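Local coordinates for nickel ABC transporter (Nickel-binding protein) (Bacillus halodurans, PDB 3T66) that probably serves as the solute-binding component of an ABC importer, named for nickel though its family is generally linked to peptide uptake, at residues A[240-245]-A[341-346]; A[270-275]-A[453-458]. All blocks are in the same frame, centred on the assembly; numbering follows the deposited sequence.

Contact 1: A[240-245]-A[341-346]; sequences RTHNLT and AELPLI
His-242 on the strand faces the start of helix 343-356, its CA 8.3 Å from the CA of Leu-343, a gap that is bridged entirely by side chains. The imidazole of His-242 is the centre of the contact. Its CG lies anti to the carbonyl carbon (chi1 -66°), and the ring extends between two neighbours of opposite character. On the apolar side, Leu-343 lays its CD2 branch over one ring face, 4.2 Å from ND1 and displaced toward the rim. On the polar side, Glu-342 reaches in at roughly a right angle to the histidine. Its CG sits between the backbone N and the carbonyl carbon, and a bend at chi2 (-75°) turns the carboxylate toward the ring. OE1 then approaches obliquely, 3.5 Å from NE2 of His-242, with the ring and carboxylate planes 33° apart. A carboxylate in this neighbourhood could tend to favour a protonated imidazole. At the other nitrogen, ND1 has a weak hydrogen bond to Ser-385 OG on the adjacent strand 381-387, which ties the ring to the sheet as well. A helix packed against a sheet in this way is a basic element of the alpha/beta lobes of periplasmic-binding-protein folds.

Contact 2: A[270-275]-A[453-458]; sequences EIVDTI and FLIHPS
Ile-455 meets Ile-271 and Val-272 by apolar packing, and it supplies all of the strand's close contacts with the helical segment. Its CG2 methyl, anti to its own carbonyl carbon, points into the helix and touches these two consecutive residues. Ile-271 presents CB at 4.2 Å from Ile-455 CG2, so the branch point of the side chain makes the closest approach. Val-272 adds its CG2 at 4.3 Å from the same methyl of Ile-455. Ile-271, Val-272 and Ile-455 are all buried, and Met-276, the next residue after 270-275, also touches Ile-455. The strand is irregular here: Leu-454 and Ile-455 lie together opposite His-242 of strand 240-246 in a classic beta bulge. Both CB atoms point toward helix 268-275, although Leu-454 stays farther from it than Ile-455. Backbone hydrogen bonding keeps the helix itself together, Thr-274 N lying 2.7 Å from Glu-270 O, while a wider pi-type turn spans 271-275. A polar link to the strand comes from just before the segment, where Arg-268 gives a hydrogen bond from NE to the carbonyl oxygen of Phe-453.

From the N terminus, the chain passes through strand 240-246 and then helix 268-275 before reaching the start of helix 343-356, where contact 1 closes a loop of 95 intervening residues. It continues to strand 451-464, and there contact 2 closes a longer one of 177. The segments alternate, so the two closures cross instead of nesting. Their meeting place is the antiparallel pairing of strands 240-246 and 451-464: His-242 N lies 2.6 Å from Ile-455 O, and His-242 O 2.8 Å from Leu-454 N, both probable hydrogen bonds. Ile-275 packs on Leu-345, so the two helices touch each other as well as the neighbouring strands.

Contact 1: A[240-245]-A[341-346]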
# COMPACT_ATOMS: atom_id res chain seq x y z
N ARG A 240 -0.92 -2.14 -3.17
CA ARG A 240 -0.18 -3.35 -3.54
C ARG A 240 -0.61 -3.89 -4.89
O ARG A 240 -1.74 -3.66 -5.32
CB ARG A 240 -0.27 -4.41 -2.46
CG ARG A 240 -1.08 -5.64 -2.76
CD ARG A 240 -0.52 -6.83 -1.96
NE ARG A 240 0.05 -6.46 -0.65
CZ ARG A 240 1.36 -6.45 -0.37
NH1 ARG A 240 2.26 -6.77 -1.30
NH2 ARG A 240 1.76 -6.12 0.84
N THR A 241 0.30 -4.55 -5.60
CA THR A 241 0.00 -5.02 -6.93
C THR A 241 0.57 -6.41 -7.00
O THR A 241 1.68 -6.65 -6.49
CB THR A 241 0.62 -4.10 -8.03
OG1 THR A 241 -0.10 -2.86 -8.08
CG2 THR A 241 0.55 -4.72 -9.44
N HIS A 242 -0.18 -7.33 -7.61
CA HIS A 242 0.41 -8.62 -7.89
C HIS A 242 1.03 -8.64 -9.25
O HIS A 242 0.49 -8.05 -10.17
CB HIS A 242 -0.61 -9.74 -7.80
CG HIS A 242 -1.12 -9.94 -6.42
ND1 HIS A 242 -0.35 -9.70 -5.31
CD2 HIS A 242 -2.34 -10.33 -5.97
CE1 HIS A 242 -1.06 -9.95 -4.22
NE2 HIS A 242 -2.27 -10.34 -4.60
N ASN A 243 2.14 -9.36 -9.39
CA ASN A 243 2.73 -9.51 -10.69
C ASN A 243 3.47 -10.81 -10.85
O ASN A 243 3.81 -11.49 -9.88
CB ASN A 243 3.73 -8.37 -10.92
CG ASN A 243 4.83 -8.34 -9.89
OD1 ASN A 243 5.55 -9.32 -9.68
ND2 ASN A 243 4.96 -7.21 -9.20
N LEU A 244 3.76 -11.13 -12.10
CA LEU A 244 4.84 -12.06 -12.42
C LEU A 244 6.14 -11.27 -12.52
O LEU A 244 6.39 -10.62 -13.53
CB LEU A 244 4.60 -12.78 -13.75
CG LEU A 244 3.33 -13.61 -13.90
CD1 LEU A 244 3.29 -14.28 -15.26
CD2 LEU A 244 3.33 -14.61 -12.81
N THR A 245 6.97 -11.33 -11.48
CA THR A 245 8.32 -10.78 -11.58
C THR A 245 9.22 -11.73 -12.40
O THR A 245 9.34 -12.91 -12.07
CB THR A 245 8.92 -10.57 -10.19
OG1 THR A 245 8.18 -9.57 -9.48
CG2 THR A 245 10.40 -10.16 -10.29
N ALA A 341 -2.37 -16.98 -0.46
CA ALA A 341 -2.91 -18.22 -1.02
C ALA A 341 -3.45 -18.14 -2.46
O ALA A 341 -3.65 -19.19 -3.11
CB ALA A 341 -3.95 -18.83 -0.07
N GLU A 342 -3.70 -16.93 -2.95
CA GLU A 342 -4.12 -16.74 -4.36
C GLU A 342 -2.96 -16.80 -5.35
O GLU A 342 -3.18 -16.99 -6.55
CB GLU A 342 -4.97 -15.46 -4.59
CG GLU A 342 -4.29 -14.09 -4.28
CD GLU A 342 -4.14 -13.76 -2.76
OE1 GLU A 342 -3.38 -12.80 -2.43
OE2 GLU A 342 -4.76 -14.44 -1.90
N LEU A 343 -1.73 -16.60 -4.87
CA LEU A 343 -0.56 -16.59 -5.75
C LEU A 343 -0.31 -17.95 -6.44
O LEU A 343 -0.28 -17.99 -7.69
CB LEU A 343 0.69 -16.11 -5.03
CG LEU A 343 0.84 -14.66 -4.57
CD1 LEU A 343 2.12 -14.58 -3.77
CD2 LEU A 343 0.91 -13.71 -5.73
N PRO A 344 -0.15 -19.05 -5.65
CA PRO A 344 -0.09 -20.42 -6.15
C PRO A 344 -1.21 -20.78 -7.12
O PRO A 344 -1.01 -21.60 -8.00
CB PRO A 344 -0.23 -21.23 -4.89
CG PRO A 344 0.50 -20.46 -3.93
CD PRO A 344 0.10 -19.05 -4.20
N LEU A 345 -2.37 -20.18 -6.98
CA LEU A 345 -3.43 -20.38 -7.95
C LEU A 345 -3.14 -19.69 -9.27
O LEU A 345 -3.54 -20.21 -10.32
CB LEU A 345 -4.79 -19.98 -7.37
CG LEU A 345 -5.28 -20.98 -6.29
CD1 LEU A 345 -6.04 -20.26 -5.17
CD2 LEU A 345 -6.12 -22.14 -6.88
N ILE A 346 -2.47 -18.53 -9.22
CA ILE A 346 -2.12 -17.82 -10.47
C ILE A 346 -1.05 -18.66 -11.15
O ILE A 346 -1.15 -18.95 -12.35
CB ILE A 346 -1.70 -16.34 -10.24

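Contact 2: A[270-275]-A[453-458]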
# COMPACT_ATOMS: atom_id res chain seq x y z
N GLU A 270 -10.17 -12.99 -15.31
CA GLU A 270 -10.49 -14.29 -14.73
C GLU A 270 -9.82 -14.45 -13.39
O GLU A 270 -10.34 -15.16 -12.54
CB GLU A 270 -10.12 -15.50 -15.61
CG GLU A 270 -10.79 -15.62 -17.03
CD GLU A 270 -12.25 -15.13 -17.08
OE1 GLU A 270 -12.52 -14.10 -17.75
OE2 GLU A 270 -13.11 -15.78 -16.44
N ILE A 271 -8.68 -13.80 -13.18
CA ILE A 271 -8.07 -13.82 -11.85
C ILE A 271 -8.93 -13.01 -10.92
O ILE A 271 -9.08 -13.37 -9.77
CB ILE A 271 -6.67 -13.21 -11.79
CG1 ILE A 271 -5.82 -13.63 -12.99
CG2 ILE A 271 -5.99 -13.62 -10.48
CD1 ILE A 271 -4.87 -14.80 -12.74
N VAL A 272 -9.52 -11.92 -11.41
CA VAL A 272 -10.36 -11.10 -10.56
C VAL A 272 -11.53 -11.94 -10.09
O VAL A 272 -11.97 -11.82 -8.95
CB VAL A 272 -10.87 -9.83 -11.27
CG1 VAL A 272 -11.82 -9.06 -10.38
CG2 VAL A 272 -9.69 -8.93 -11.71
N ASP A 273 -12.02 -12.80 -10.98
CA ASP A 273 -13.26 -13.51 -10.70
C ASP A 273 -13.11 -14.94 -10.21
O ASP A 273 -13.60 -15.25 -9.13
CB ASP A 273 -14.23 -13.31 -11.84
CG ASP A 273 -14.64 -11.85 -11.96
OD1 ASP A 273 -14.59 -11.16 -10.91
OD2 ASP A 273 -14.98 -11.37 -13.07
N THR A 274 -12.42 -15.78 -10.97
CA THR A 274 -12.24 -17.18 -10.57
C THR A 274 -11.39 -17.34 -9.30
O THR A 274 -11.42 -18.38 -8.63
CB THR A 274 -11.63 -18.01 -11.70
N ILE A 275 -10.61 -16.33 -8.95
CA ILE A 275 -9.72 -16.55 -7.81
C ILE A 275 -9.93 -15.54 -6.69
O ILE A 275 -10.12 -15.92 -5.54
CB ILE A 275 -8.25 -16.61 -8.21
CG1 ILE A 275 -8.03 -17.66 -9.29
CG2 ILE A 275 -7.37 -16.89 -6.99
CD1 ILE A 275 -6.59 -17.77 -9.73
N PHE A 453 2.25 -7.05 -14.78
CA PHE A 453 1.44 -6.66 -13.63
C PHE A 453 0.04 -7.18 -13.80
O PHE A 453 -0.64 -6.83 -14.77
CB PHE A 453 1.50 -5.15 -13.40
CG PHE A 453 2.86 -4.69 -13.06
CD1 PHE A 453 3.36 -4.87 -11.77
CD2 PHE A 453 3.69 -4.20 -14.05
CE1 PHE A 453 4.66 -4.49 -11.43
CE2 PHE A 453 5.00 -3.83 -13.74
CZ PHE A 453 5.50 -3.97 -12.42
N LEU A 454 -0.34 -8.03 -12.85
CA LEU A 454 -1.59 -8.78 -12.87
C LEU A 454 -2.74 -8.05 -12.23
O LEU A 454 -3.60 -7.50 -12.92
CB LEU A 454 -1.36 -10.09 -12.16
CG LEU A 454 -0.22 -10.88 -12.78
CD1 LEU A 454 0.15 -12.04 -11.85
CD2 LEU A 454 -0.67 -11.38 -14.14
N ILE A 455 -2.78 -8.06 -10.91
CA ILE A 455 -3.90 -7.40 -10.25
C ILE A 455 -3.55 -6.46 -9.07
O ILE A 455 -2.41 -6.38 -8.57
CB ILE A 455 -4.96 -8.41 -9.79
CG1 ILE A 455 -4.44 -9.28 -8.66
CG2 ILE A 455 -5.48 -9.27 -10.97
CD1 ILE A 455 -5.56 -10.03 -7.91
N HIS A 456 -4.58 -5.74 -8.67
CA HIS A 456 -4.56 -4.89 -7.51
C HIS A 456 -5.59 -5.49 -6.56
O HIS A 456 -6.79 -5.38 -6.79
CB HIS A 456 -5.03 -3.46 -7.89
CG HIS A 456 -4.14 -2.75 -8.86
ND1 HIS A 456 -2.77 -2.70 -8.74
CD2 HIS A 456 -4.44 -2.01 -9.96
CE1 HIS A 456 -2.26 -1.97 -9.72
NE2 HIS A 456 -3.26 -1.54 -10.47
N PRO A 457 -5.13 -6.13 -5.48
CA PRO A 457 -6.13 -6.69 -4.56
C PRO A 457 -6.86 -5.59 -3.72
O PRO A 457 -6.23 -4.61 -3.22
CB PRO A 457 -5.31 -7.65 -3.68
CG PRO A 457 -3.91 -7.12 -3.72
CD PRO A 457 -3.75 -6.38 -5.03
N SER A 458 -8.18 -5.80 -3.56
CA SER A 458 -9.06 -4.83 -2.87
C SER A 458 -9.15 -4.93 -1.37
O SER A 458 -9.18 -6.02 -0.81
CB SER A 458 -10.47 -4.92 -3.43
OG SER A 458 -10.49 -4.40 -4.75